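Side-chain contacts in periplasmic solute binding protein (Candidatus liberibacter, PDB 4CL2), which binds manganese and zinc ions in the periplasm and probably delivers them to a membrane transporter for uptake: residues I17-I21 against A22-V26; N120-K123 against A124-L128; K230-A233 against Y234-A238; L262-F265 against S266-I270. All blocks are in the same frame, centred on the assembly; numbering follows the deposited sequence.

Contact 1. Residues I17-I21 against A22-V26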
# COMPACT_ATOMS: atom_id res chain seq x y z
N ILE A 17 1.04 -0.95 10.72
CA ILE A 17 -0.21 -0.27 11.14
C ILE A 17 -0.70 -0.90 12.42
O ILE A 17 -1.03 -0.24 13.41
CB ILE A 17 -1.27 -0.36 10.05
CG1 ILE A 17 -0.88 0.52 8.87
CG2 ILE A 17 -2.63 0.14 10.60
CD1 ILE A 17 -1.65 0.19 7.62
N THR A 18 -0.72 -2.23 12.41
CA THR A 18 -1.22 -2.95 13.60
C THR A 18 -0.38 -2.69 14.86
O THR A 18 -0.92 -2.46 15.96
CB THR A 18 -1.25 -4.45 13.30
OG1 THR A 18 -2.03 -4.67 12.11
CG2 THR A 18 -1.92 -5.21 14.43
N GLN A 19 0.93 -2.65 14.71
CA GLN A 19 1.80 -2.33 15.83
C GLN A 19 1.50 -0.97 16.40
O GLN A 19 1.58 -0.79 17.60
CB GLN A 19 3.27 -2.41 15.40
CG GLN A 19 4.29 -2.10 16.48
CD GLN A 19 4.25 -3.08 17.66
OE1 GLN A 19 3.87 -4.24 17.53
NE2 GLN A 19 4.61 -2.59 18.82
N ASN A 20 1.14 -0.01 15.56
CA ASN A 20 0.83 1.30 16.10
C ASN A 20 -0.48 1.37 16.85
O ASN A 20 -0.68 2.22 17.74
CB ASN A 20 0.83 2.32 14.99
CG ASN A 20 2.22 2.78 14.67
OD1 ASN A 20 2.81 3.62 15.39
ND2 ASN A 20 2.80 2.20 13.66
N ILE A 21 -1.41 0.48 16.52
CA ILE A 21 -2.69 0.44 17.22
C ILE A 21 -2.57 -0.40 18.49
O ILE A 21 -3.16 -0.07 19.51
CB ILE A 21 -3.81 -0.03 16.28
CG1 ILE A 21 -3.95 0.91 15.03
CG2 ILE A 21 -5.14 -0.17 16.99
CD1 ILE A 21 -4.55 0.20 13.86
N ALA A 22 -1.83 -1.51 18.44
CA ALA A 22 -1.80 -2.41 19.57
C ALA A 22 -0.72 -2.08 20.58
O ALA A 22 -0.88 -2.37 21.75
CB ALA A 22 -1.58 -3.80 19.06
N LYS A 23 0.35 -1.43 20.17
CA LYS A 23 1.46 -1.06 21.05
C LYS A 23 1.83 -2.13 22.04
O LYS A 23 1.89 -1.88 23.25
CB LYS A 23 1.16 0.19 21.80
CG LYS A 23 0.99 1.35 20.89
CD LYS A 23 0.73 2.55 21.74
CE LYS A 23 1.22 3.79 21.04
NZ LYS A 23 1.62 4.77 22.09
N ASP A 24 2.08 -3.31 21.55
CA ASP A 24 2.53 -4.36 22.54
C ASP A 24 1.48 -4.98 23.48
O ASP A 24 1.84 -5.89 24.27
CB ASP A 24 3.76 -3.95 23.38
CG ASP A 24 4.97 -3.56 22.53
OD1 ASP A 24 5.23 -4.18 21.47
OD2 ASP A 24 5.68 -2.64 22.94
N LEU A 25 0.20 -4.61 23.33
CA LEU A 25 -0.86 -5.36 23.98
C LEU A 25 -1.03 -6.75 23.44
O LEU A 25 -1.50 -7.62 24.12
CB LEU A 25 -2.19 -4.62 23.89
CG LEU A 25 -2.14 -3.28 24.63
CD1 LEU A 25 -3.34 -2.48 24.15
CD2 LEU A 25 -2.13 -3.44 26.14
N VAL A 26 -0.68 -6.92 22.17
CA VAL A 26 -0.61 -8.21 21.48
C VAL A 26 0.74 -8.31 20.78
O VAL A 26 1.43 -7.30 20.56
CB VAL A 26 -1.74 -8.40 20.45
CG1 VAL A 26 -3.08 -8.20 21.09
CG2 VAL A 26 -1.54 -7.53 19.21
O HOH W 1 1.89 -4.66 19.34
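Gln19 and Asp24 meet across the end of helix 12-22. Gln19 NE2 donates to Asp24 OD1 over 3.2 Å, with an N-H...O angle of 160°. The acceptor lies in the Gln19 amide plane, but OD1 is met from above the carboxylate plane, and the two planes are turned 52° apart. Gln19 CG stands anti to the backbone N (chi1 -179°), and a bend at chi2 swings the amide over the turn. A water ties the other amide atom in. The water oxygen lies 2.7 Å from Gln19 OE1, to which it donates. It also donates to Val26 O and accepts from Asp24 N. This is the solvent side, where Lys23 and Asp24 are exposed. The packed side is backbone and apolar. Ala22 N donates to Thr18 O at 2.8 Å, and Ala22 CB rests 3.4 Å from the same Thr18 O. Lys23 N donates to Gln19 O at 2.9 Å. Ile21 is buried here against Ile121 and Leu125 of helix 111-128. Lys23 and Asp24, both with positive phi, are the central residues of a type I' beta turn from Ala22 to Leu25. This turn ends the helix of the beta-alpha-beta unit 6-9, 12-22, 27-30.

Contact 2. Residues N120-K123 against A124-L128; sequences NIRK and ALTAL
In the last turns of helix 111-128 the hydroxyl of Thr126 bonds back to the carbonyl four residues earlier. Thr126 OG1 donates to Arg122 O at 2.8 Å, and Thr126 N donates to the same Arg122 O at 2.9 Å. The two donors arrive from opposite faces of the carbonyl plane, so one oxygen is gripped twice by one residue. OG1 stands anti to its own carbonyl carbon and beside the backbone N (chi1 -59°), which turns the hydroxyl back along the helix. Other backbone bonds continue the ladder, among them Leu125 N to Ile121 O and Ala127 N to Lys123 O. On the inner side, Ile121 and Leu125 lie side by side and point the same way. Ile121 CG2 touches Leu125 CD1 at 3.9 Å, and Leu125 CG sits 3.3 Å from Ile121 O. This pair faces Ile21 of helix 12-22. Ala124 is buried against Leu56 of strand 56-59. Arg122 crosses Thr126 obliquely on an adjacent face, against helix 133-158. Its chain bends at chi3 (65°), and NH2 forms a salt bridge with Glu119. NH1 is left facing the threonine hydroxyl, and a water joins the two. The water lies at the guanidinium edge, in its plane, accepts from Arg122 NH1 at 3.0 Å and donates to Thr126 OG1 at 2.8 Å.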
# COMPACT_ATOMS: atom_id res chain seq x y z
N ASN A 120 -10.54 -0.55 10.66
CA ASN A 120 -10.87 -1.97 10.59
C ASN A 120 -9.95 -2.76 11.51
O ASN A 120 -10.38 -3.80 12.08
CB ASN A 120 -10.72 -2.47 9.14
CG ASN A 120 -11.89 -2.04 8.29
OD1 ASN A 120 -12.97 -1.83 8.82
ND2 ASN A 120 -11.69 -1.86 7.01
N ILE A 121 -8.71 -2.35 11.65
CA ILE A 121 -7.77 -3.09 12.50
C ILE A 121 -8.13 -2.84 13.99
O ILE A 121 -8.12 -3.77 14.81
CB ILE A 121 -6.30 -2.77 12.17
CG1 ILE A 121 -5.96 -3.36 10.80
CG2 ILE A 121 -5.33 -3.36 13.21
CD1 ILE A 121 -4.68 -2.84 10.20
N ARG A 122 -8.42 -1.59 14.32
CA ARG A 122 -8.92 -1.26 15.68
C ARG A 122 -10.12 -2.14 16.05
O ARG A 122 -10.18 -2.76 17.14
CB ARG A 122 -9.28 0.21 15.80
CG ARG A 122 -9.80 0.57 17.19
CD ARG A 122 -10.75 1.74 17.16
NE ARG A 122 -11.99 1.42 16.41
CZ ARG A 122 -12.95 0.61 16.84
NH1 ARG A 122 -12.90 0.04 18.01
NH2 ARG A 122 -14.00 0.37 16.07
N LYS A 123 -11.09 -2.23 15.13
CA LYS A 123 -12.29 -3.01 15.37
C LYS A 123 -11.97 -4.47 15.59
O LYS A 123 -12.50 -5.09 16.51
CB LYS A 123 -13.26 -2.79 14.18
CG LYS A 123 -14.58 -3.49 14.40
CD LYS A 123 -15.56 -3.26 13.24
CE LYS A 123 -15.31 -2.09 12.31
NZ LYS A 123 -16.30 -2.19 11.17
N ALA A 124 -11.09 -5.02 14.75
CA ALA A 124 -10.73 -6.43 14.90
C ALA A 124 -9.96 -6.73 16.19
O ALA A 124 -10.21 -7.74 16.86
CB ALA A 124 -9.96 -6.88 13.66
N LEU A 125 -9.02 -5.88 16.55
CA LEU A 125 -8.27 -6.03 17.79
C LEU A 125 -9.19 -5.97 18.99
O LEU A 125 -9.04 -6.76 19.90
CB LEU A 125 -7.22 -4.94 17.91
CG LEU A 125 -5.99 -5.09 17.01
CD1 LEU A 125 -5.14 -3.82 17.07
CD2 LEU A 125 -5.12 -6.31 17.35
N THR A 126 -10.18 -5.10 18.92
CA THR A 126 -11.12 -4.88 20.03
C THR A 126 -12.02 -6.12 20.18
O THR A 126 -12.29 -6.58 21.30
CB THR A 126 -11.87 -3.54 19.85
OG1 THR A 126 -10.94 -2.46 19.79
CG2 THR A 126 -12.92 -3.31 20.91
N ALA A 127 -12.44 -6.71 19.07
CA ALA A 127 -13.26 -7.92 19.13
C ALA A 127 -12.45 -9.10 19.68
O ALA A 127 -12.98 -9.94 20.41
CB ALA A 127 -13.80 -8.25 17.78
N LEU A 128 -11.18 -9.17 19.28
CA LEU A 128 -10.29 -10.19 19.76
C LEU A 128 -9.99 -10.04 21.26
O LEU A 128 -9.90 -11.06 21.98
CB LEU A 128 -8.96 -10.17 18.98
CG LEU A 128 -7.84 -11.13 19.40
CD1 LEU A 128 -8.24 -12.59 19.09
CD2 LEU A 128 -6.52 -10.71 18.76
O HOH W 2 -11.50 0.12 20.64

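Contact 3. Residues K230-A233 against Y234-A238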
# COMPACT_ATOMS: atom_id res chain seq x y z
N LYS A 230 12.39 4.71 -17.50
CA LYS A 230 13.38 5.52 -18.18
C LYS A 230 13.20 5.50 -19.69
O LYS A 230 13.36 6.52 -20.39
CB LYS A 230 14.78 5.10 -17.77
CG LYS A 230 15.07 5.47 -16.31
CD LYS A 230 16.48 5.01 -15.90
CE LYS A 230 16.94 5.67 -14.61
NZ LYS A 230 18.29 5.19 -14.18
N GLN A 231 12.94 4.32 -20.23
CA GLN A 231 12.68 4.21 -21.65
C GLN A 231 11.48 5.07 -22.06
O GLN A 231 11.55 5.76 -23.07
CB GLN A 231 12.37 2.76 -21.99
CG GLN A 231 12.11 2.55 -23.45
CD GLN A 231 13.32 2.97 -24.33
OE1 GLN A 231 14.49 2.82 -23.93
NE2 GLN A 231 13.05 3.48 -25.50
N VAL A 232 10.38 4.94 -21.32
CA VAL A 232 9.18 5.76 -21.58
C VAL A 232 9.47 7.24 -21.51
O VAL A 232 9.08 8.00 -22.38
CB VAL A 232 8.03 5.38 -20.65
CG1 VAL A 232 6.89 6.39 -20.72
CG2 VAL A 232 7.55 3.96 -20.97
N ALA A 233 10.20 7.67 -20.49
CA ALA A 233 10.61 9.08 -20.43
C ALA A 233 11.33 9.54 -21.67
O ALA A 233 11.04 10.60 -22.24
CB ALA A 233 11.43 9.34 -19.13
N TYR A 234 12.26 8.72 -22.18
CA TYR A 234 12.99 9.07 -23.36
C TYR A 234 12.04 9.23 -24.56
O TYR A 234 12.13 10.21 -25.29
CB TYR A 234 14.09 8.03 -23.66
CG TYR A 234 14.63 8.19 -25.03
CD1 TYR A 234 15.50 9.24 -25.33
CD2 TYR A 234 14.24 7.34 -26.05
CE1 TYR A 234 15.97 9.43 -26.61
CE2 TYR A 234 14.69 7.54 -27.32
CZ TYR A 234 15.57 8.56 -27.60
OH TYR A 234 16.04 8.75 -28.86
N GLU A 235 11.11 8.28 -24.70
CA GLU A 235 10.23 8.24 -25.89
C GLU A 235 9.20 9.38 -25.90
O GLU A 235 8.72 9.76 -26.96
CB GLU A 235 9.49 6.89 -25.95
CG GLU A 235 10.38 5.81 -26.51
CD GLU A 235 9.61 4.52 -26.82
OE1 GLU A 235 8.66 4.57 -27.64
OE2 GLU A 235 10.01 3.51 -26.25
N THR A 236 8.95 9.95 -24.72
CA THR A 236 7.93 10.98 -24.48
C THR A 236 8.51 12.40 -24.31
O THR A 236 7.76 13.38 -24.29
CB THR A 236 7.07 10.66 -23.28
OG1 THR A 236 7.88 10.50 -22.10
CG2 THR A 236 6.26 9.42 -23.56
N ASN A 237 9.83 12.51 -24.26
CA ASN A 237 10.48 13.74 -23.84
C ASN A 237 10.02 14.19 -22.48
O ASN A 237 10.02 15.35 -22.18
CB ASN A 237 10.28 14.87 -24.86
CG ASN A 237 11.13 14.67 -26.06
OD1 ASN A 237 10.65 14.70 -27.19
ND2 ASN A 237 12.41 14.47 -25.82
N ALA A 238 9.61 13.23 -21.66
CA ALA A 238 9.37 13.44 -20.25
C ALA A 238 10.66 13.17 -19.44
O ALA A 238 11.70 12.88 -20.00
CB ALA A 238 8.26 12.54 -19.78
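Gln231 NE2 donates to Glu235 OE2 at 3.1 Å, one turn further along helix 227-236. The bond is nearly straight, at 171°. OE2 lies in the Gln231 amide plane, and the amide nitrogen reaches it on the anti side, somewhat out of the carboxylate plane. The two flat groups are turned 61° apart. The Gln231 chain runs out past its own carbonyl carbon and kinks at chi2, which carries the amide to the Glu235 carboxylate. Glu235 CG in turn packs 3.6 Å from Gln231 O. The pair sits on an exposed surface.

Next to it the helix ends in a Schellman motif. Asn237 takes positive phi, and Ala238 N makes a weak bond to Ala233 O at 3.0 Å. Thr236 OG1 lies between two carbonyls, 2.8 Å from Val232 O and 3.2 Å from Ala233 O. Its one proton could serve either. The hydroxyl stands between the backbone N and the carbonyl carbon of its own residue (chi1 57°). That leaves Thr236 CG2 to lie 3.4 Å from Val232 O.

Helix 227-236 is the crossover of a beta-alpha-beta unit with strands 217-221 and 239-244. Val232 and Ala233 turn to Ile218 of the first strand. Met210 of helix 200-212 meets Val232, Thr236 and Ala238, while Lys230 forms a salt bridge with Asp226 at the start of the helix.

Contact 4. Residues L262-F265 against S266-I270; sequences LLRF and SLTKI. With SO4 (sulfate ion), chain E.
Arg264 O takes two hydrogen bonds from Thr268, one turn along helix 259-274. Thr268 OG1 donates at 2.7 Å and Thr268 N donates to the same Arg264 O at 2.9 Å. They come from opposite faces of the carbonyl plane. The hydroxyl gets there because OG1 lies beside its own backbone N (chi1 -62°), and Thr268 CB is drawn to 3.1 Å from Arg264 O. The Arg264 side chain runs alongside Thr268 and then bends at chi3. A sulfate, probably from the crystallisation liquor, has O2 at the edge of the Arg264 guanidinium and in the guanidinium plane. Arg264 NH1 donates to sulfate O2 at 2.9 Å with an angle of 164°. Ser150 of helix 133-158 also binds the sulfate, and Arg264 NH2 forms a salt bridge with Asp261.

Helix 259-274 packs its buried side on helix 133-158 and on strand 239-244. Leu263 and Leu267 both touch Ile151, and Leu267 also meets Leu178 and Phe182 of helix 176-182. Leu262, at the metal-site end, has its side chain about 7 Å from that of Asp247, a ligand of the manganese ion with His106 and Glu172.

Phe265 and Lys269 lie side by side on another face. Lys269 CD comes 4.1 Å from Phe265 CE2, obliquely to the ring. The ring also makes an edge-to-face contact with Tyr245. The backbone O of Tyr245 is hydrogen-bonded to the buried Ser266 OG.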
# COMPACT_ATOMS: atom_id res chain seq x y z
N LEU A 262 6.52 5.66 4.74
CA LEU A 262 6.31 5.29 3.36
C LEU A 262 5.40 6.27 2.66
O LEU A 262 5.71 6.75 1.54
CB LEU A 262 5.72 3.88 3.23
CG LEU A 262 5.41 3.37 1.81
CD1 LEU A 262 5.72 1.86 1.75
CD2 LEU A 262 3.98 3.63 1.48
N LEU A 263 4.24 6.56 3.24
CA LEU A 263 3.35 7.55 2.65
C LEU A 263 4.06 8.90 2.55
O LEU A 263 3.96 9.60 1.55
CB LEU A 263 2.11 7.76 3.52
CG LEU A 263 1.10 6.64 3.46
CD1 LEU A 263 -0.06 6.99 4.37
CD2 LEU A 263 0.58 6.36 2.06
N ARG A 264 4.71 9.32 3.63
CA ARG A 264 5.36 10.61 3.68
C ARG A 264 6.47 10.71 2.60
O ARG A 264 6.57 11.70 1.87
CB ARG A 264 5.92 10.89 5.05
CG ARG A 264 6.51 12.27 5.18
CD ARG A 264 6.97 12.54 6.62
NE ARG A 264 8.03 11.65 6.98
CZ ARG A 264 8.62 11.59 8.17
NH1 ARG A 264 8.19 12.34 9.18
NH2 ARG A 264 9.65 10.75 8.33
N PHE A 265 7.30 9.68 2.47
CA PHE A 265 8.34 9.71 1.47
C PHE A 265 7.80 9.79 0.06
O PHE A 265 8.20 10.65 -0.71
CB PHE A 265 9.28 8.50 1.59
CG PHE A 265 10.40 8.52 0.63
CD1 PHE A 265 11.59 9.12 0.92
CD2 PHE A 265 10.23 7.92 -0.62
CE1 PHE A 265 12.58 9.20 -0.03
CE2 PHE A 265 11.22 7.99 -1.58
CZ PHE A 265 12.39 8.63 -1.28
N SER A 266 6.89 8.88 -0.28
CA SER A 266 6.40 8.84 -1.64
C SER A 266 5.59 10.07 -2.00
O SER A 266 5.79 10.57 -3.07
CB SER A 266 5.62 7.55 -1.86
OG SER A 266 6.56 6.44 -1.76
N LEU A 267 4.73 10.56 -1.12
CA LEU A 267 3.99 11.75 -1.43
C LEU A 267 4.90 12.99 -1.50
O LEU A 267 4.71 13.89 -2.31
CB LEU A 267 2.84 11.93 -0.50
CG LEU A 267 1.58 11.11 -0.85
CD1 LEU A 267 1.74 9.64 -0.97
CD2 LEU A 267 0.54 11.45 0.26
N THR A 268 5.93 13.05 -0.63
CA THR A 268 6.90 14.15 -0.73
C THR A 268 7.58 14.16 -2.06
O THR A 268 7.75 15.18 -2.73
CB THR A 268 7.92 14.10 0.48
OG1 THR A 268 7.26 14.28 1.72
CG2 THR A 268 8.98 15.15 0.30
N LYS A 269 8.03 12.99 -2.52
CA LYS A 269 8.71 12.89 -3.74
C LYS A 269 7.81 13.29 -4.95
O LYS A 269 8.18 13.99 -5.84
CB LYS A 269 9.31 11.49 -3.91
CG LYS A 269 10.18 11.40 -5.12
CD LYS A 269 11.17 10.25 -5.00
CE LYS A 269 12.04 10.23 -6.21
NZ LYS A 269 13.08 11.32 -6.19
N ILE A 270 6.55 12.85 -4.87
CA ILE A 270 5.60 13.25 -5.91
C ILE A 270 5.39 14.77 -5.96
O ILE A 270 5.53 15.37 -7.01
CB ILE A 270 4.28 12.52 -5.70
CG1 ILE A 270 4.49 11.03 -5.93
CG2 ILE A 270 3.22 13.13 -6.64
CD1 ILE A 270 3.30 10.23 -5.46
S SO4 E . 6.19 15.61 9.80
O1 SO4 E . 6.26 16.47 8.62
O2 SO4 E . 5.94 14.24 9.34
O3 SO4 E . 5.09 16.09 10.66
O4 SO4 E . 7.42 15.64 10.59

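Overall arrangement
Contacts 1 and 2 pack directly on each other: Ile17 and Ile21 of helix 12-22 meet Ile121 and Leu125 of helix 111-128. Contact 3 lies on the opposite side of the chain's centre from both and is mostly surface, with five of nine touching residues exposed. Contacts 2 and 4 have half their touching residues buried. Contact 4 is the nearest of the four to the chain's centre and has the manganese site in its neighbourhood. Contacts 1 and 3 include the chain leaving a helix and pair a glutamine amide with a carboxylate. Contacts 2 and 4 share an arginine carbonyl that takes two hydrogen bonds from a threonine, through N and OG1. Both rest against helix 133-158, which also borders contact 1.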